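Local coordinates for DNA repair and telomere maintenance protein nbs1 (Schizosaccharomyces pombe, PDB 3I0N) that acts as the adaptor subunit of the MRN complex in DNA double-strand break repair and telomere maintenance, its FHA and BRCT domains recognising phosphorylated proteins, at residues G21-G26 with F50-P55; S115-F120 with G137-L142. All blocks are in the same frame, centred on the assembly; numbering follows the deposited sequence.

Interaction 1 (G21-G26 with F50-P55)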
loop_
_atom_site.group_PDB
_atom_site.type_symbol
_atom_site.label_atom_id
_atom_site.label_comp_id
_atom_site.label_asym_id
_atom_site.label_seq_id
_atom_site.Cartn_x
_atom_site.Cartn_y
_atom_site.Cartn_z
ATOM N N GLY A 21 -11.416 -18.444 3.330
ATOM C CA GLY A 21 -11.782 -19.816 3.030
ATOM C C GLY A 21 -12.182 -20.531 4.295
ATOM O O GLY A 21 -12.428 -19.910 5.317
ATOM N N THR A 22 -12.249 -21.850 4.231
ATOM C CA THR A 22 -12.628 -22.613 5.392
ATOM C C THR A 22 -11.666 -23.772 5.613
ATOM O O THR A 22 -11.211 -24.393 4.661
ATOM C CB THR A 22 -14.117 -23.058 5.312
ATOM O OG1 THR A 22 -14.510 -23.628 6.562
ATOM C CG2 THR A 22 -14.354 -24.057 4.172
ATOM N N TYR A 23 -11.350 -24.033 6.879
ATOM C CA TYR A 23 -10.312 -24.989 7.261
ATOM C C TYR A 23 -10.828 -25.921 8.344
ATOM O O TYR A 23 -11.368 -25.468 9.359
ATOM C CB TYR A 23 -9.063 -24.247 7.785
ATOM C CG TYR A 23 -8.504 -23.214 6.827
ATOM C CD1 TYR A 23 -7.476 -23.546 5.939
ATOM C CD2 TYR A 23 -9.005 -21.905 6.801
ATOM C CE1 TYR A 23 -6.958 -22.609 5.052
ATOM C CE2 TYR A 23 -8.488 -20.955 5.918
ATOM C CZ TYR A 23 -7.464 -21.320 5.046
ATOM O OH TYR A 23 -6.941 -20.403 4.154
ATOM N N ILE A 24 -10.660 -27.221 8.131
ATOM C CA ILE A 24 -10.993 -28.209 9.154
ATOM C C ILE A 24 -9.732 -28.486 9.973
ATOM O O ILE A 24 -8.672 -28.764 9.415
ATOM C CB ILE A 24 -11.570 -29.518 8.542
ATOM C CG1 ILE A 24 -12.812 -29.232 7.673
ATOM C CG2 ILE A 24 -11.870 -30.555 9.612
ATOM C CD1 ILE A 24 -14.051 -28.750 8.424
ATOM N N VAL A 25 -9.865 -28.400 11.294
ATOM C CA VAL A 25 -8.735 -28.494 12.208
ATOM C C VAL A 25 -8.913 -29.695 13.125
ATOM O O VAL A 25 -9.901 -29.785 13.841
ATOM C CB VAL A 25 -8.601 -27.199 13.061
ATOM C CG1 VAL A 25 -7.346 -27.237 13.913
ATOM C CG2 VAL A 25 -8.614 -25.958 12.162
ATOM N N GLY A 26 -7.953 -30.614 13.090
ATOM C CA GLY A 26 -7.985 -31.806 13.922
ATOM C C GLY A 26 -6.672 -32.561 13.869
ATOM O O GLY A 26 -5.715 -32.092 13.245
ATOM N N PHE A 50 -12.229 -23.393 11.078
ATOM C CA PHE A 50 -11.896 -21.970 11.006
ATOM C C PHE A 50 -12.327 -21.459 9.644
ATOM O O PHE A 50 -11.921 -22.001 8.624
ATOM C CB PHE A 50 -10.379 -21.735 11.131
ATOM C CG PHE A 50 -9.777 -22.174 12.437
ATOM C CD1 PHE A 50 -10.575 -22.518 13.533
ATOM C CD2 PHE A 50 -8.393 -22.192 12.588
ATOM C CE1 PHE A 50 -10.010 -22.907 14.734
ATOM C CE2 PHE A 50 -7.818 -22.576 13.788
ATOM C CZ PHE A 50 -8.635 -22.937 14.868
ATOM N N THR A 51 -13.140 -20.410 9.638
ATOM C CA THR A 51 -13.576 -19.767 8.404
ATOM C C THR A 51 -13.192 -18.298 8.405
ATOM O O THR A 51 -13.489 -17.561 9.355
ATOM C CB THR A 51 -15.083 -19.928 8.189
ATOM O OG1 THR A 51 -15.374 -21.319 8.039
ATOM C CG2 THR A 51 -15.536 -19.172 6.938
ATOM N N ILE A 52 -12.520 -17.893 7.333
ATOM C CA ILE A 52 -12.034 -16.533 7.163
ATOM C C ILE A 52 -12.809 -15.917 6.027
ATOM O O ILE A 52 -12.856 -16.464 4.926
ATOM C CB ILE A 52 -10.538 -16.508 6.799
ATOM C CG1 ILE A 52 -9.728 -17.444 7.706
ATOM C CG2 ILE A 52 -9.991 -15.080 6.777
ATOM C CD1 ILE A 52 -9.604 -17.025 9.099
ATOM N N LEU A 53 -13.442 -14.787 6.299
ATOM C CA LEU A 53 -14.231 -14.124 5.284
ATOM C C LEU A 53 -13.345 -13.150 4.529
ATOM O O LEU A 53 -12.276 -12.785 5.003
ATOM C CB LEU A 53 -15.451 -13.423 5.903
ATOM C CG LEU A 53 -16.473 -14.298 6.643
ATOM C CD1 LEU A 53 -17.749 -13.516 6.898
ATOM C CD2 LEU A 53 -16.794 -15.581 5.870
ATOM N N THR A 54 -13.789 -12.750 3.345
ATOM C CA THR A 54 -13.112 -11.725 2.553
ATOM C C THR A 54 -13.290 -10.345 3.209
ATOM O O THR A 54 -14.185 -10.161 4.036
ATOM C CB THR A 54 -13.648 -11.716 1.107
ATOM O OG1 THR A 54 -15.077 -11.591 1.129
ATOM C CG2 THR A 54 -13.276 -13.010 0.393
ATOM N N PRO A 55 -12.423 -9.371 2.864
ATOM C CA PRO A 55 -12.500 -8.071 3.547
ATOM C C PRO A 55 -13.743 -7.254 3.214
ATOM O O PRO A 55 -14.269 -7.340 2.108
ATOM C CB PRO A 55 -11.264 -7.323 3.033
ATOM C CG PRO A 55 -10.366 -8.385 2.436
ATOM C CD PRO A 55 -11.273 -9.448 1.940
#
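Phe50 has the most surface buried by the contact, and Val25 sets one methyl on its ring. Val25 CG2 stands 3.8 Å from the Phe50 ring centroid, only 10° off the normal, a CH-pi contact almost over the centre of the face. The methyl reaches the ring because CG2 lies beside the backbone N while CG1 takes the anti place (chi1 -174°). Beta-branched valine suits a strand, and its compact methyl fits against a flat aromatic. Replacing the Phe50 ring by the single methyl of an alanine would probably leave Val25 CG2 without the face it packs on and open a gap beside Leu18 and Phe68.

Gly21 contributes through backbone alone: its N and O pair with Ile52 O and Ile52 N. Any side chain here would run into the carbonyl oxygen of the residue before, so glycine suits the place. Tyr23 pairs likewise with Phe50, and its ring turns an edge to Ile52, Tyr23 CE2 meeting Ile52 CG1 at 4.1 Å. On the other face, Thr22 OG1 and Thr51 OG1 share a 2.9 Å hydrogen bond, and Arg49 also binds Thr22 OG1.

The two strands lie side by side in one sheet of the FHA beta sandwich, flanked by 35-37 next to 21-26 and by 68-69 next to 48-52. Leu18 of strand 16-18 touches Tyr23, Phe50 and Ile52, the Tyr23 hydroxyl bonds to Phe19 O, and the Phe50 and Phe68 rings meet with planes about 55° apart.

Interaction 2 (S115-F120 with G137-L142)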
loop_
_atom_site.group_PDB
_atom_site.type_symbol
_atom_site.label_atom_id
_atom_site.label_comp_id
_atom_site.label_asym_id
_atom_site.label_seq_id
_atom_site.Cartn_x
_atom_site.Cartn_y
_atom_site.Cartn_z
ATOM N N SER A 115 -1.167 -6.618 9.277
ATOM C CA SER A 115 -1.666 -5.586 8.372
ATOM C C SER A 115 -1.077 -5.721 6.980
ATOM O O SER A 115 0.142 -5.839 6.819
ATOM C CB SER A 115 -1.316 -4.194 8.910
ATOM O OG SER A 115 -1.963 -3.926 10.135
ATOM N N MET A 116 -1.958 -5.715 5.985
ATOM C CA MET A 116 -1.574 -5.546 4.588
ATOM C C MET A 116 -2.732 -4.938 3.797
ATOM O O MET A 116 -3.726 -5.614 3.537
ATOM C CB MET A 116 -1.114 -6.866 3.965
ATOM C CG MET A 116 -0.209 -6.648 2.781
ATOM S SD MET A 116 0.452 -8.134 2.049
ATOM C CE MET A 116 1.471 -7.429 0.757
ATOM N N CYS A 117 -2.603 -3.653 3.462
ATOM C CA CYS A 117 -3.573 -2.908 2.662
ATOM C C CYS A 117 -2.887 -2.299 1.465
ATOM O O CYS A 117 -1.909 -1.567 1.622
ATOM C CB CYS A 117 -4.201 -1.763 3.453
ATOM S SG CYS A 117 -5.352 -2.294 4.655
ATOM N N ILE A 118 -3.428 -2.559 0.279
ATOM C CA ILE A 118 -2.755 -2.159 -0.947
ATOM C C ILE A 118 -3.478 -1.053 -1.713
ATOM O O ILE A 118 -4.643 -1.196 -2.114
ATOM C CB ILE A 118 -2.434 -3.367 -1.835
ATOM C CG1 ILE A 118 -1.479 -4.312 -1.094
ATOM C CG2 ILE A 118 -1.819 -2.919 -3.144
ATOM C CD1 ILE A 118 -1.209 -5.646 -1.797
ATOM N N GLN A 119 -2.761 0.058 -1.895
ATOM C CA GLN A 119 -3.245 1.165 -2.690
ATOM C C GLN A 119 -2.775 1.022 -4.141
ATOM O O GLN A 119 -1.623 0.671 -4.407
ATOM C CB GLN A 119 -2.798 2.508 -2.089
ATOM C CG GLN A 119 -3.303 3.740 -2.860
ATOM C CD GLN A 119 -3.058 5.047 -2.129
ATOM O OE1 GLN A 119 -2.287 5.107 -1.172
ATOM N NE2 GLN A 119 -3.730 6.104 -2.572
ATOM N N PHE A 120 -3.680 1.298 -5.072
ATOM C CA PHE A 120 -3.362 1.241 -6.498
ATOM C C PHE A 120 -3.231 2.637 -7.105
ATOM O O PHE A 120 -3.889 3.573 -6.668
ATOM C CB PHE A 120 -4.403 0.402 -7.242
ATOM C CG PHE A 120 -4.229 -1.080 -7.043
ATOM C CD1 PHE A 120 -4.611 -1.690 -5.845
ATOM C CD2 PHE A 120 -3.669 -1.865 -8.039
ATOM C CE1 PHE A 120 -4.434 -3.062 -5.657
ATOM C CE2 PHE A 120 -3.499 -3.230 -7.862
ATOM C CZ PHE A 120 -3.878 -3.830 -6.666
ATOM N N GLY A 137 -7.461 -11.907 1.083
ATOM C CA GLY A 137 -7.690 -11.196 2.341
ATOM C C GLY A 137 -6.930 -9.886 2.432
ATOM O O GLY A 137 -6.653 -9.392 3.530
ATOM N N ILE A 138 -6.578 -9.329 1.270
ATOM C CA ILE A 138 -5.878 -8.058 1.204
ATOM C C ILE A 138 -6.814 -6.961 0.705
ATOM O O ILE A 138 -7.221 -6.977 -0.457
ATOM C CB ILE A 138 -4.611 -8.136 0.299
ATOM C CG1 ILE A 138 -3.690 -9.268 0.759
ATOM C CG2 ILE A 138 -3.866 -6.804 0.314
ATOM C CD1 ILE A 138 -2.646 -9.673 -0.265
ATOM N N PRO A 139 -7.165 -6.013 1.585
ATOM C CA PRO A 139 -7.975 -4.842 1.218
ATOM C C PRO A 139 -7.251 -3.919 0.221
ATOM O O PRO A 139 -6.029 -3.728 0.299
ATOM C CB PRO A 139 -8.181 -4.121 2.557
ATOM C CG PRO A 139 -7.969 -5.198 3.612
ATOM C CD PRO A 139 -6.886 -6.061 3.035
ATOM N N THR A 140 -8.019 -3.354 -0.703
ATOM C CA THR A 140 -7.484 -2.578 -1.817
ATOM C C THR A 140 -8.293 -1.296 -1.994
ATOM O O THR A 140 -9.435 -1.205 -1.531
ATOM C CB THR A 140 -7.499 -3.390 -3.141
ATOM O OG1 THR A 140 -8.833 -3.833 -3.433
ATOM C CG2 THR A 140 -6.586 -4.608 -3.059
ATOM N N GLY A 141 -7.694 -0.303 -2.648
ATOM C CA GLY A 141 -8.376 0.965 -2.891
ATOM C C GLY A 141 -7.534 1.955 -3.660
ATOM O O GLY A 141 -6.388 1.675 -3.988
ATOM N N LEU A 142 -8.117 3.115 -3.944
ATOM C CA LEU A 142 -7.451 4.196 -4.681
ATOM C C LEU A 142 -7.229 5.405 -3.780
ATOM O O LEU A 142 -6.172 6.019 -3.810
ATOM C CB LEU A 142 -8.285 4.619 -5.897
ATOM C CG LEU A 142 -8.544 3.593 -7.007
ATOM C CD1 LEU A 142 -9.551 4.142 -8.016
ATOM C CD2 LEU A 142 -7.242 3.219 -7.702
HETATM O O HOH W 1 -4.383 -8.413 4.633
#
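The end of Ile118's longer arm, CD1, meets the short branch of Ile138, CG2, at 3.6 Å as the two side chains slant past each other. Ile138 points its CB at the opposite segment; CG2, anti to the backbone N, goes to Ile118, while the CG1 arm (chi1 -55°) carries Ile138 CD1 to Met116 SD at 4.2 Å. With Met116 CG roughly anti to the backbone N (chi1 -156°) and the chain straight at chi2, the sulfur of this long, unbranched residue comes beside that methyl. Further along, Phe120 offers a ring edge, CE1 standing 3.7 Å from Thr140 CG2, and Leu142 CD2 touches Phe120 CB.

Strands 118-120 and 140-141 run parallel and are joined by helix 123-134, a beta-alpha-beta unit of the first BRCT repeat, in which strand 140-141 is an outer strand of the four-stranded parallel sheet. Gly137 ends the helix in a Schellman motif, its positive phi being easy for glycine. Backbone bonds then fix the register, among them Ile118 N to Pro139 O at 2.9 Å and 172°. Ahead of the paired strands, a water bridges Met116 O and Gly137 O.

On the face away from Ile118, Pro139 packs CB and CG against Cys117 SG, each at 4.0 Å. Gln119 stretches its extended chain toward Leu142: Gln119 NE2 donates a 2.7 Å hydrogen bond to Leu142 O from above the carbonyl plane and also bonds to Asp144 OD1, so two acceptors hold the amide.

Both segments of interaction 1 precede those of interaction 2 in the sequence, and the two contacts lie about 20 Å apart, centre to centre. The first belongs to the mixed sheet of the FHA domain, the second to the parallel sheet of the first BRCT repeat, so they share no sheet. They nevertheless touch: the tail of 50-55 runs from the FHA strand to the BRCT repeat, where Pro55 CG packs 3.7 Å from Gly137 C and Pro55 CB meets Pro139 CG. Thr54 and Pro55 also contact Asn134 on helix 123-134. This direct packing of one domain on the other is consistent with the FHA and BRCT modules forming a single, supramodular unit.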